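Local atomic coordinates of trans-2-enoyl-CoA reductase [NADH] (Treponema denticola ATCC 35405, PDB entry 4GGO), a protein that catalyses the NADH-dependent reduction of the carbon-carbon double bond of trans-2-enoyl-CoA substrates such as crotonyl-CoA, as part of fatty acid biosynthesis. Residues Leu56-Gly61 against Ala65-Ala70; Ile79-Glu84 against Ala128-Glu133; Gly111-Thr116 against Lys137-Asp142; Asp120-Glu125 against Ile144-Ala149. All coordinates share one frame; numbering follows the deposited sequence.

Contact 1 (Leu56-Gly61 against Ala65-Ala70)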
loop_
_atom_site.group_PDB
_atom_site.type_symbol
_atom_site.label_atom_id
_atom_site.label_comp_id
_atom_site.label_asym_id
_atom_site.label_seq_id
_atom_site.Cartn_x
_atom_site.Cartn_y
_atom_site.Cartn_z
ATOM N N LEU A 56 4.809 0.950 -8.999
ATOM C CA LEU A 56 5.943 0.353 -8.311
ATOM C C LEU A 56 5.499 -0.236 -6.977
ATOM O O LEU A 56 5.147 0.494 -6.052
ATOM C CB LEU A 56 7.041 1.397 -8.114
ATOM C CG LEU A 56 7.475 2.058 -9.424
ATOM C CD1 LEU A 56 8.428 3.215 -9.177
ATOM C CD2 LEU A 56 8.104 1.027 -10.352
ATOM N N GLY A 57 5.518 -1.562 -6.891
ATOM C CA GLY A 57 4.942 -2.265 -5.759
ATOM C C GLY A 57 3.501 -2.596 -6.087
ATOM O O GLY A 57 2.579 -2.185 -5.387
ATOM N N CYS A 58 3.317 -3.358 -7.160
ATOM C CA CYS A 58 2.006 -3.547 -7.772
ATOM C C CYS A 58 1.248 -4.770 -7.268
ATOM O O CYS A 58 0.116 -5.007 -7.683
ATOM C CB CYS A 58 2.179 -3.689 -9.281
ATOM S SG CYS A 58 3.187 -5.130 -9.735
ATOM N N SER A 59 1.864 -5.544 -6.383
ATOM C CA SER A 59 1.354 -6.880 -6.082
ATOM C C SER A 59 0.441 -6.974 -4.861
ATOM O O SER A 59 -0.211 -7.998 -4.650
ATOM C CB SER A 59 2.512 -7.868 -5.943
ATOM O OG SER A 59 3.278 -7.592 -4.785
ATOM N N ASN A 60 0.392 -5.918 -4.056
ATOM C CA ASN A 60 -0.440 -5.933 -2.857
ATOM C C ASN A 60 -0.793 -4.542 -2.349
ATOM O O ASN A 60 -0.186 -3.549 -2.750
ATOM C CB ASN A 60 0.242 -6.727 -1.742
ATOM C CG ASN A 60 1.371 -5.956 -1.088
ATOM O OD1 ASN A 60 2.435 -5.768 -1.677
ATOM N ND2 ASN A 60 1.146 -5.511 0.143
ATOM N N GLY A 61 -1.782 -4.486 -1.462
ATOM C CA GLY A 61 -2.164 -3.253 -0.800
ATOM C C GLY A 61 -2.561 -2.128 -1.733
ATOM O O GLY A 61 -3.289 -2.334 -2.704
ATOM N N ALA A 65 -4.234 -2.035 -5.650
ATOM C CA ALA A 65 -5.482 -1.308 -5.852
ATOM C C ALA A 65 -5.307 -0.188 -6.873
ATOM O O ALA A 65 -6.236 0.142 -7.612
ATOM C CB ALA A 65 -5.995 -0.755 -4.529
ATOM N N SER A 66 -4.109 0.386 -6.913
ATOM C CA SER A 66 -3.795 1.455 -7.854
ATOM C C SER A 66 -3.745 0.938 -9.287
ATOM O O SER A 66 -4.193 1.611 -10.216
ATOM C CB SER A 66 -2.467 2.118 -7.489
ATOM O OG SER A 66 -2.497 2.621 -6.164
ATOM N N ARG A 67 -3.195 -0.259 -9.461
ATOM C CA ARG A 67 -3.106 -0.861 -10.784
ATOM C C ARG A 67 -4.489 -1.296 -11.252
ATOM O O ARG A 67 -4.865 -1.074 -12.403
ATOM C CB ARG A 67 -2.143 -2.050 -10.778
ATOM C CG ARG A 67 -1.585 -2.388 -12.151
ATOM C CD ARG A 67 -0.722 -3.640 -12.125
ATOM N NE ARG A 67 -0.178 -3.940 -13.447
ATOM C CZ ARG A 67 0.538 -5.022 -13.739
ATOM N NH1 ARG A 67 0.800 -5.922 -12.801
ATOM N NH2 ARG A 67 0.989 -5.204 -14.972
ATOM N N ILE A 68 -5.248 -1.904 -10.346
ATOM C CA ILE A 68 -6.604 -2.356 -10.644
ATOM C C ILE A 68 -7.530 -1.191 -11.003
ATOM O O ILE A 68 -8.308 -1.277 -11.955
ATOM C CB ILE A 68 -7.197 -3.159 -9.466
ATOM C CG1 ILE A 68 -6.467 -4.496 -9.317
ATOM C CG2 ILE A 68 -8.689 -3.390 -9.657
ATOM C CD1 ILE A 68 -6.967 -5.339 -8.167
ATOM N N THR A 69 -7.439 -0.101 -10.245
ATOM C CA THR A 69 -8.259 1.077 -10.510
ATOM C C THR A 69 -7.927 1.687 -11.872
ATOM O O THR A 69 -8.820 2.053 -12.635
ATOM C CB THR A 69 -8.096 2.151 -9.413
ATOM O OG1 THR A 69 -8.458 1.598 -8.140
ATOM C CG2 THR A 69 -8.986 3.354 -9.705
ATOM N N ALA A 70 -6.636 1.788 -12.173
ATOM C CA ALA A 70 -6.193 2.345 -13.447
ATOM C C ALA A 70 -6.625 1.468 -14.616
ATOM O O ALA A 70 -7.134 1.964 -15.619
ATOM C CB ALA A 70 -4.682 2.530 -13.453
HETATM O O HOH W 1 -0.573 -6.647 -9.949
#

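Contact 2 (Ile79-Glu84 against Ala128-Glu133)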
loop_
_atom_site.group_PDB
_atom_site.type_symbol
_atom_site.label_atom_id
_atom_site.label_comp_id
_atom_site.label_asym_id
_atom_site.label_seq_id
_atom_site.Cartn_x
_atom_site.Cartn_y
_atom_site.Cartn_z
ATOM N N ILE A 79 2.168 -1.036 -16.476
ATOM C CA ILE A 79 3.351 -1.827 -16.191
ATOM C C ILE A 79 3.519 -1.869 -14.678
ATOM O O ILE A 79 3.592 -0.828 -14.026
ATOM C CB ILE A 79 4.613 -1.227 -16.828
ATOM C CG1 ILE A 79 4.515 -1.276 -18.354
ATOM C CG2 ILE A 79 5.852 -1.973 -16.355
ATOM C CD1 ILE A 79 5.665 -0.600 -19.059
ATOM N N GLY A 80 3.556 -3.074 -14.123
ATOM C CA GLY A 80 3.704 -3.240 -12.691
ATOM C C GLY A 80 5.045 -3.842 -12.325
ATOM O O GLY A 80 5.554 -4.718 -13.024
ATOM N N VAL A 81 5.619 -3.365 -11.227
ATOM C CA VAL A 81 6.884 -3.885 -10.731
ATOM C C VAL A 81 6.750 -4.307 -9.272
ATOM O O VAL A 81 6.264 -3.542 -8.441
ATOM C CB VAL A 81 8.007 -2.837 -10.844
ATOM C CG1 VAL A 81 9.288 -3.366 -10.218
ATOM C CG2 VAL A 81 8.237 -2.457 -12.297
ATOM N N SER A 82 7.173 -5.531 -8.972
ATOM C CA SER A 82 7.195 -6.027 -7.600
ATOM C C SER A 82 8.246 -7.121 -7.455
ATOM O O SER A 82 8.678 -7.709 -8.443
ATOM C CB SER A 82 5.820 -6.557 -7.189
ATOM O OG SER A 82 5.465 -7.702 -7.945
ATOM N N PHE A 83 8.653 -7.392 -6.219
ATOM C CA PHE A 83 9.671 -8.402 -5.953
ATOM C C PHE A 83 9.050 -9.616 -5.269
ATOM O O PHE A 83 8.859 -9.627 -4.053
ATOM C CB PHE A 83 10.784 -7.815 -5.081
ATOM C CG PHE A 83 12.089 -8.558 -5.177
ATOM C CD1 PHE A 83 12.242 -9.621 -6.054
ATOM C CD2 PHE A 83 13.166 -8.190 -4.385
ATOM C CE1 PHE A 83 13.445 -10.301 -6.141
ATOM C CE2 PHE A 83 14.371 -8.867 -4.468
ATOM C CZ PHE A 83 14.509 -9.924 -5.347
ATOM N N GLU A 84 8.741 -10.641 -6.056
ATOM C CA GLU A 84 8.059 -11.820 -5.537
ATOM C C GLU A 84 8.948 -13.056 -5.541
ATOM O O GLU A 84 10.032 -13.059 -6.122
ATOM C CB GLU A 84 6.805 -12.109 -6.364
ATOM C CG GLU A 84 5.892 -10.915 -6.543
ATOM C CD GLU A 84 5.401 -10.366 -5.225
ATOM O OE1 GLU A 84 5.133 -11.170 -4.308
ATOM O OE2 GLU A 84 5.290 -9.128 -5.104
ATOM N N ALA A 128 15.927 -0.639 -15.891
ATOM C CA ALA A 128 16.313 -0.811 -17.287
ATOM C C ALA A 128 15.281 -1.637 -18.048
ATOM O O ALA A 128 14.974 -1.348 -19.204
ATOM C CB ALA A 128 17.691 -1.457 -17.382
ATOM N N GLN A 129 14.746 -2.663 -17.392
ATOM C CA GLN A 129 13.732 -3.515 -18.005
ATOM C C GLN A 129 12.444 -2.736 -18.255
ATOM O O GLN A 129 11.747 -2.973 -19.243
ATOM C CB GLN A 129 13.454 -4.741 -17.132
ATOM C CG GLN A 129 14.667 -5.634 -16.913
ATOM C CD GLN A 129 14.340 -6.886 -16.123
ATOM O OE1 GLN A 129 13.219 -7.390 -16.174
ATOM N NE2 GLN A 129 15.320 -7.393 -15.384
ATOM N N VAL A 130 12.133 -1.808 -17.355
ATOM C CA VAL A 130 10.958 -0.958 -17.511
ATOM C C VAL A 130 11.135 -0.022 -18.701
ATOM O O VAL A 130 10.278 0.045 -19.582
ATOM C CB VAL A 130 10.684 -0.126 -16.240
ATOM C CG1 VAL A 130 9.602 0.909 -16.504
ATOM C CG2 VAL A 130 10.293 -1.034 -15.083
ATOM N N ILE A 131 12.256 0.692 -18.716
ATOM C CA ILE A 131 12.588 1.604 -19.805
ATOM C C ILE A 131 12.560 0.887 -21.153
ATOM O O ILE A 131 12.013 1.400 -22.128
ATOM C CB ILE A 131 13.978 2.237 -19.595
ATOM C CG1 ILE A 131 13.971 3.131 -18.353
ATOM C CG2 ILE A 131 14.400 3.032 -20.820
ATOM C CD1 ILE A 131 15.335 3.668 -17.981
ATOM N N GLU A 132 13.141 -0.308 -21.190
ATOM C CA GLU A 132 13.188 -1.111 -22.408
ATOM C C GLU A 132 11.791 -1.466 -22.913
ATOM O O GLU A 132 11.495 -1.321 -24.100
ATOM C CB GLU A 132 14.004 -2.384 -22.169
ATOM C CG GLU A 132 14.060 -3.325 -23.360
ATOM C CD GLU A 132 15.029 -4.472 -23.147
ATOM O OE1 GLU A 132 15.847 -4.394 -22.208
ATOM O OE2 GLU A 132 14.971 -5.454 -23.918
ATOM N N GLU A 133 10.936 -1.927 -22.007
ATOM C CA GLU A 133 9.567 -2.286 -22.362
ATOM C C GLU A 133 8.770 -1.059 -22.798
ATOM O O GLU A 133 7.960 -1.130 -23.725
ATOM C CB GLU A 133 8.877 -2.992 -21.192
ATOM C CG GLU A 133 7.415 -3.339 -21.437
ATOM C CD GLU A 133 7.220 -4.327 -22.575
ATOM O OE1 GLU A 133 8.156 -5.100 -22.869
ATOM O OE2 GLU A 133 6.125 -4.327 -23.177
#

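Contact 3 (Gly111-Thr116 against Lys137-Asp142)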
loop_
_atom_site.group_PDB
_atom_site.type_symbol
_atom_site.label_atom_id
_atom_site.label_comp_id
_atom_site.label_asym_id
_atom_site.label_seq_id
_atom_site.Cartn_x
_atom_site.Cartn_y
_atom_site.Cartn_z
ATOM N N GLY A 111 -8.697 -7.540 -22.628
ATOM C CA GLY A 111 -8.060 -6.999 -23.815
ATOM C C GLY A 111 -7.208 -5.787 -23.494
ATOM O O GLY A 111 -7.023 -4.904 -24.333
ATOM N N LEU A 112 -6.689 -5.746 -22.272
ATOM C CA LEU A 112 -5.847 -4.643 -21.825
ATOM C C LEU A 112 -4.371 -5.019 -21.889
ATOM O O LEU A 112 -4.003 -6.168 -21.640
ATOM C CB LEU A 112 -6.206 -4.249 -20.391
ATOM C CG LEU A 112 -7.640 -3.792 -20.115
ATOM C CD1 LEU A 112 -7.848 -3.582 -18.622
ATOM C CD2 LEU A 112 -7.954 -2.520 -20.886
ATOM N N TYR A 113 -3.526 -4.048 -22.220
ATOM C CA TYR A 113 -2.085 -4.252 -22.155
ATOM C C TYR A 113 -1.635 -4.271 -20.700
ATOM O O TYR A 113 -1.914 -3.340 -19.942
ATOM C CB TYR A 113 -1.338 -3.155 -22.915
ATOM C CG TYR A 113 0.156 -3.156 -22.663
ATOM C CD1 TYR A 113 0.996 -4.020 -23.355
ATOM C CD2 TYR A 113 0.726 -2.293 -21.736
ATOM C CE1 TYR A 113 2.360 -4.023 -23.127
ATOM C CE2 TYR A 113 2.086 -2.290 -21.500
ATOM C CZ TYR A 113 2.899 -3.156 -22.200
ATOM O OH TYR A 113 4.254 -3.153 -21.967
ATOM N N SER A 114 -0.938 -5.333 -20.312
ATOM C CA SER A 114 -0.439 -5.457 -18.949
ATOM C C SER A 114 0.844 -6.275 -18.899
ATOM O O SER A 114 0.862 -7.448 -19.272
ATOM C CB SER A 114 -1.498 -6.089 -18.045
ATOM O OG SER A 114 -1.019 -6.219 -16.719
ATOM N N VAL A 115 1.919 -5.642 -18.439
ATOM C CA VAL A 115 3.197 -6.320 -18.276
ATOM C C VAL A 115 3.697 -6.170 -16.844
ATOM O O VAL A 115 3.745 -5.065 -16.305
ATOM C CB VAL A 115 4.255 -5.778 -19.256
ATOM C CG1 VAL A 115 5.644 -6.271 -18.875
ATOM C CG2 VAL A 115 3.910 -6.183 -20.681
ATOM N N THR A 116 4.057 -7.293 -16.231
ATOM C CA THR A 116 4.580 -7.284 -14.872
ATOM C C THR A 116 6.059 -7.648 -14.862
ATOM O O THR A 116 6.452 -8.702 -15.362
ATOM C CB THR A 116 3.814 -8.266 -13.968
ATOM O OG1 THR A 116 2.418 -7.947 -13.987
ATOM C CG2 THR A 116 4.329 -8.189 -12.538
ATOM N N LYS A 137 7.163 -0.351 -26.794
ATOM C CA LYS A 137 5.745 -0.200 -27.096
ATOM C C LYS A 137 5.348 1.256 -27.323
ATOM O O LYS A 137 4.165 1.564 -27.479
ATOM C CB LYS A 137 4.898 -0.809 -25.976
ATOM C CG LYS A 137 5.230 -2.261 -25.666
ATOM C CD LYS A 137 4.865 -3.181 -26.823
ATOM C CE LYS A 137 3.359 -3.237 -27.035
ATOM N NZ LYS A 137 2.978 -4.210 -28.097
ATOM N N GLY A 138 6.338 2.142 -27.350
ATOM C CA GLY A 138 6.094 3.558 -27.564
ATOM C C GLY A 138 5.266 4.178 -26.454
ATOM O O GLY A 138 4.406 5.024 -26.703
ATOM N N ILE A 139 5.532 3.756 -25.223
ATOM C CA ILE A 139 4.776 4.225 -24.069
ATOM C C ILE A 139 5.454 5.394 -23.360
ATOM O O ILE A 139 6.641 5.335 -23.038
ATOM C CB ILE A 139 4.539 3.084 -23.052
ATOM C CG1 ILE A 139 3.517 2.085 -23.597
ATOM C CG2 ILE A 139 4.062 3.634 -21.715
ATOM C CD1 ILE A 139 3.252 0.919 -22.671
ATOM N N LYS A 140 4.690 6.461 -23.143
ATOM C CA LYS A 140 5.086 7.533 -22.239
ATOM C C LYS A 140 4.112 7.548 -21.066
ATOM O O LYS A 140 2.900 7.628 -21.263
ATOM C CB LYS A 140 5.069 8.889 -22.948
ATOM C CG LYS A 140 6.239 9.135 -23.890
ATOM C CD LYS A 140 6.251 10.585 -24.358
ATOM C CE LYS A 140 7.469 10.896 -25.211
ATOM N NZ LYS A 140 7.526 12.338 -25.582
ATOM N N PHE A 141 4.640 7.468 -19.850
ATOM C CA PHE A 141 3.797 7.386 -18.659
ATOM C C PHE A 141 3.157 8.725 -18.297
ATOM O O PHE A 141 3.811 9.767 -18.338
ATOM C CB PHE A 141 4.598 6.853 -17.469
ATOM C CG PHE A 141 5.116 5.454 -17.659
ATOM C CD1 PHE A 141 4.246 4.377 -17.682
ATOM C CD2 PHE A 141 6.472 5.216 -17.801
ATOM C CE1 PHE A 141 4.717 3.089 -17.853
ATOM C CE2 PHE A 141 6.951 3.930 -17.970
ATOM C CZ PHE A 141 6.073 2.864 -17.996
ATOM N N ASP A 142 1.876 8.688 -17.942
ATOM C CA ASP A 142 1.173 9.885 -17.490
ATOM C C ASP A 142 0.759 9.769 -16.023
ATOM O O ASP A 142 0.248 10.721 -15.435
ATOM C CB ASP A 142 -0.039 10.187 -18.377
ATOM C CG ASP A 142 -0.986 9.009 -18.496
ATOM O OD1 ASP A 142 -1.893 8.887 -17.648
ATOM O OD2 ASP A 142 -0.826 8.210 -19.442
#

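Contact 4 (Asp120-Glu125 against Ile144-Ala149)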
loop_
_atom_site.group_PDB
_atom_site.type_symbol
_atom_site.label_atom_id
_atom_site.label_comp_id
_atom_site.label_asym_id
_atom_site.label_seq_id
_atom_site.Cartn_x
_atom_site.Cartn_y
_atom_site.Cartn_z
ATOM N N ASP A 120 13.863 -6.678 -7.971
ATOM C CA ASP A 120 14.131 -5.606 -7.017
ATOM C C ASP A 120 13.997 -4.234 -7.671
ATOM O O ASP A 120 14.855 -3.821 -8.450
ATOM C CB ASP A 120 15.528 -5.774 -6.414
ATOM C CG ASP A 120 15.855 -4.706 -5.386
ATOM O OD1 ASP A 120 14.914 -4.106 -4.822
ATOM O OD2 ASP A 120 17.058 -4.474 -5.137
ATOM N N ALA A 121 12.921 -3.527 -7.337
ATOM C CA ALA A 121 12.642 -2.217 -7.923
ATOM C C ALA A 121 13.667 -1.160 -7.518
ATOM O O ALA A 121 13.720 -0.079 -8.103
ATOM C CB ALA A 121 11.235 -1.762 -7.552
ATOM N N PHE A 122 14.473 -1.478 -6.511
ATOM C CA PHE A 122 15.532 -0.583 -6.062
ATOM C C PHE A 122 16.754 -0.698 -6.968
ATOM O O PHE A 122 17.676 0.113 -6.885
ATOM C CB PHE A 122 15.924 -0.909 -4.619
ATOM C CG PHE A 122 14.855 -0.587 -3.611
ATOM C CD1 PHE A 122 14.086 0.555 -3.739
ATOM C CD2 PHE A 122 14.619 -1.430 -2.537
ATOM C CE1 PHE A 122 13.104 0.856 -2.816
ATOM C CE2 PHE A 122 13.637 -1.135 -1.609
ATOM C CZ PHE A 122 12.878 0.010 -1.749
ATOM N N SER A 123 16.750 -1.706 -7.834
ATOM C CA SER A 123 17.894 -1.981 -8.701
ATOM C C SER A 123 17.790 -1.260 -10.038
ATOM O O SER A 123 16.693 -1.012 -10.538
ATOM C CB SER A 123 18.043 -3.484 -8.935
ATOM O OG SER A 123 17.037 -3.979 -9.796
ATOM N N ASP A 124 18.940 -0.915 -10.611
ATOM C CA ASP A 124 18.979 -0.264 -11.917
ATOM C C ASP A 124 18.625 -1.240 -13.037
ATOM O O ASP A 124 18.212 -0.825 -14.120
ATOM C CB ASP A 124 20.353 0.356 -12.178
ATOM C CG ASP A 124 20.592 1.614 -11.362
ATOM O OD1 ASP A 124 19.608 2.314 -11.039
ATOM O OD2 ASP A 124 21.764 1.905 -11.047
ATOM N N GLU A 125 18.789 -2.534 -12.772
ATOM C CA GLU A 125 18.461 -3.563 -13.753
ATOM C C GLU A 125 16.963 -3.576 -14.028
ATOM O O GLU A 125 16.532 -3.618 -15.180
ATOM C CB GLU A 125 18.905 -4.945 -13.269
ATOM C CG GLU A 125 20.314 -4.997 -12.704
ATOM C CD GLU A 125 20.345 -4.797 -11.202
ATOM O OE1 GLU A 125 20.688 -3.682 -10.755
ATOM O OE2 GLU A 125 20.031 -5.758 -10.467
ATOM N N ILE A 144 2.491 7.751 -12.444
ATOM C CA ILE A 144 3.464 6.859 -11.827
ATOM C C ILE A 144 3.194 6.700 -10.338
ATOM O O ILE A 144 3.373 7.634 -9.560
ATOM C CB ILE A 144 4.904 7.360 -12.030
ATOM C CG1 ILE A 144 5.203 7.523 -13.520
ATOM C CG2 ILE A 144 5.897 6.403 -11.386
ATOM C CD1 ILE A 144 6.601 8.003 -13.805
ATOM N N VAL A 145 2.766 5.507 -9.945
ATOM C CA VAL A 145 2.427 5.244 -8.554
ATOM C C VAL A 145 3.576 4.557 -7.828
ATOM O O VAL A 145 3.944 3.428 -8.154
ATOM C CB VAL A 145 1.159 4.380 -8.443
ATOM C CG1 VAL A 145 0.819 4.120 -6.983
ATOM C CG2 VAL A 145 -0.006 5.058 -9.158
ATOM N N TYR A 146 4.145 5.246 -6.844
ATOM C CA TYR A 146 5.227 4.679 -6.048
ATOM C C TYR A 146 4.689 4.135 -4.730
ATOM O O TYR A 146 4.417 4.894 -3.801
ATOM C CB TYR A 146 6.312 5.725 -5.782
ATOM C CG TYR A 146 7.578 5.147 -5.187
ATOM C CD1 TYR A 146 7.727 5.012 -3.812
ATOM C CD2 TYR A 146 8.622 4.732 -6.002
ATOM C CE1 TYR A 146 8.881 4.481 -3.266
ATOM C CE2 TYR A 146 9.780 4.199 -5.466
ATOM C CZ TYR A 146 9.904 4.077 -4.099
ATOM O OH TYR A 146 11.054 3.549 -3.562
ATOM N N SER A 147 4.544 2.815 -4.653
ATOM C CA SER A 147 3.994 2.179 -3.460
ATOM C C SER A 147 4.875 1.036 -2.968
ATOM O O SER A 147 4.375 -0.008 -2.548
ATOM C CB SER A 147 2.580 1.664 -3.738
ATOM O OG SER A 147 2.035 1.026 -2.595
ATOM N N LEU A 148 6.188 1.236 -3.023
ATOM C CA LEU A 148 7.126 0.215 -2.569
ATOM C C LEU A 148 7.109 0.079 -1.051
ATOM O O LEU A 148 7.183 1.071 -0.325
ATOM C CB LEU A 148 8.543 0.518 -3.064
ATOM C CG LEU A 148 8.773 0.343 -4.566
ATOM C CD1 LEU A 148 10.212 0.665 -4.930
ATOM C CD2 LEU A 148 8.415 -1.071 -5.001
ATOM N N ALA A 149 7.004 -1.160 -0.579
ATOM C CA ALA A 149 6.970 -1.440 0.849
ATOM C C ALA A 149 7.947 -2.557 1.198
ATOM O O ALA A 149 7.617 -3.738 1.095
ATOM C CB ALA A 149 5.562 -1.811 1.283
#

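Contact 1 (Leu56-Gly61 against Ala65-Ala70)
The flat group of this contact is the guanidinium of Arg-67, which Cys-58 approaches obliquely: SG stands 4.0 Å from NH1, a packing distance. Nearer the two backbones, Cys-58 CB lies 4.1 Å from Arg-67 CD. The setting is the nucleotide-binding turn of a Rossmann fold, the loop that leaves parallel strand 52-56 and runs into helix 61-74; Gly-57 to Gly-61 all belong to the NAD(+) site. Arg-67 spans the gap because its CG points away from its own backbone N (chi1 -158°) and the chain then runs extended through CD to NE. A water joins the two sides, donating to Cys-58 O at 2.9 Å and accepting from Arg-67 NH1 at 3.2 Å. The arginine side chain is buried, and further hydrogen bonds, from NE to Thr-78 OG1 and between NH1 and Thr-116 OG1, hold the guanidinium and fix its rotation; Asp-104 adds only a long, weak ion pair at NH2. At the helix side, Ala-65 N donates to Gly-61 O at 3.1 Å with an N-H...O angle of 162°, a nearly straight bond of the four-residue helical spacing. The O of the same Ala-65 accepts twice from Thr-69, one turn on, from opposite faces of its plane: from Thr-69 N at 2.9 Å and from Thr-69 OG1 at 2.7 Å.

Contact 2 (Ile79-Glu84 against Ala128-Glu133)
Glu-133 meets Ile-79 part-way along its side chain rather than at its charged end. Its CB leaves the helix toward the strand; CG, placed opposite the backbone N (chi1 177°), comes within 4.0 Å of Ile-79 CD1, the tip of an isoleucine whose CG1 and CD1 continue as an extended arm. At the next bond the glutamate bends (chi2 63°), which turns CD and the carboxylate off the line of that arm. There OE1 forms a salt bridge with Lys-136, and OE2 is hydrogen-bonded to Tyr-113 OH, so the polar end is satisfied while the methylene serves the packing. These residues join two elements of the Rossmann fold: strand 77-82 lies inside the parallel sheet, and helix 124-136 is the connection that carries the chain from edge strand 114-118 across the sheet to strand 141-146. Ile-79 and Val-81 face the helix, with Gly-80, which has no side chain, between them; past the strand end lies Glu-84, which is important in discriminating NADH from NADPH. Val-130 packs on Leu-54, Ile-117 and Trp-213 as well as on the strand segment. Val-81 CG2 touches Val-130 CG2 at 3.7 Å, each methyl being the branch beside its backbone N, and the two side chains meet at a slant.

Contact 3 (Gly111-Thr116 against Lys137-Asp142)
Side-chain torsions bring Tyr-113, Lys-137 and Ile-139 together. With chi1 169°, Tyr-113 swings its ring away from its own backbone N and out toward the other segment. Lys-137 folds back on itself at chi2 and chi3, both -67°, which curls its methylenes round to the phenol end of that ring. Ile-139, by contrast, reaches toward the ring with a straight CG1-CD1 arm, the two side chains coming from opposite directions. The backbones stay well apart, Tyr-113 CA and Lys-137 CA being 10.1 Å from each other, so side chains alone make the contact. Ile-139 CD1 lies 3.6 Å from Tyr-113 CE2 and 4.1 Å from its CZ, approaching obliquely to the ring. On the same side of the ring plane, but over toward CE1, Lys-137 CE lies 4.1 Å from Tyr-113 CE1, while Lys-137 CG comes to 3.9 Å from Tyr-113 OH. The second branch of Ile-139, CG2, sits 3.9 Å above one face of the Phe-141 ring, offset toward the rim. In fold terms this joins the lead-in to edge strand 114-118 with the turn that follows helix 124-136 and leads into strand 141-146, at the end of the Rossmann sheet away from the annotated sites. The lysine offers carbon atoms, its NZ remaining 6.3 Å from Tyr-113 OH, so the contact rests on carbon packing round the ring, while the hydroxyl's hydrogen bond to Glu-133 ties the tyrosine to helix 124-136.

Contact 4 (Asp120-Glu125 against Ile144-Ala149)
Next to Ala-121 and Phe-122, the two residues that press on Leu-148, the carbonyl O of Asp-120 is gripped twice by Ser-123: by OG at 2.6 Å, in the carbonyl plane, and by the backbone N at 2.9 Å, which closes a type I turn. The Asp-120 carboxylate adds an Asx turn, its OD1 taking Phe-122 N at 3.2 Å from above the carboxylate plane. Held in this way, the turn presents Ala-121 CB to Leu-148 CD1 at 3.7 Å. Leu-148 CD1 also lies 3.6 Å from Phe-122 CE1, oblique to the ring, the two side chains running antiparallel alongside each other. Tyr-146 lies roughly perpendicular to Phe-122 and brings its OH to the ring edge, in plane, 3.5 Å from Phe-122 CE1; that hydroxyl is hydrogen-bonded to Asp-209. Leu-148 CG lies 3.9 Å above one face of the Tyr-146 ring, offset toward the rim. Asp-120, Ala-121, Leu-148 and Ala-149 all belong to the NAD(+) site of this Rossmann fold. Ser-123 is the N-cap of helix 124-136, helix 208-219 touches Phe-122 and Leu-148 through Asp-209, and strand 52-56 packs Leu-56 against Tyr-146 and Leu-148.

Contacts 1 and 4 hold NAD(+)-binding residues among those that touch, and contact 2 reaches the site through Phe-83 and Glu-84 at the end of its strand segment. Contact 1 joins contact 2 through Ser-59 OG and Glu-84 OE2, 2.6 Å apart, and joins contact 4 by sheet pairing, Leu-56 N to Val-145 O at 2.8 Å. Contacts 2 and 4 are neighbours, their centres about 8 Å apart: both use helix 124-136, and Val-81 CG1 touches Ala-121 CB at 3.7 Å. Contact 3 lies away from the NAD(+) site, its centre about 17 Å from that of contact 4, but meets contact 2 where Ile-79 CD1 lies 3.6 Å from Phe-141 CZ.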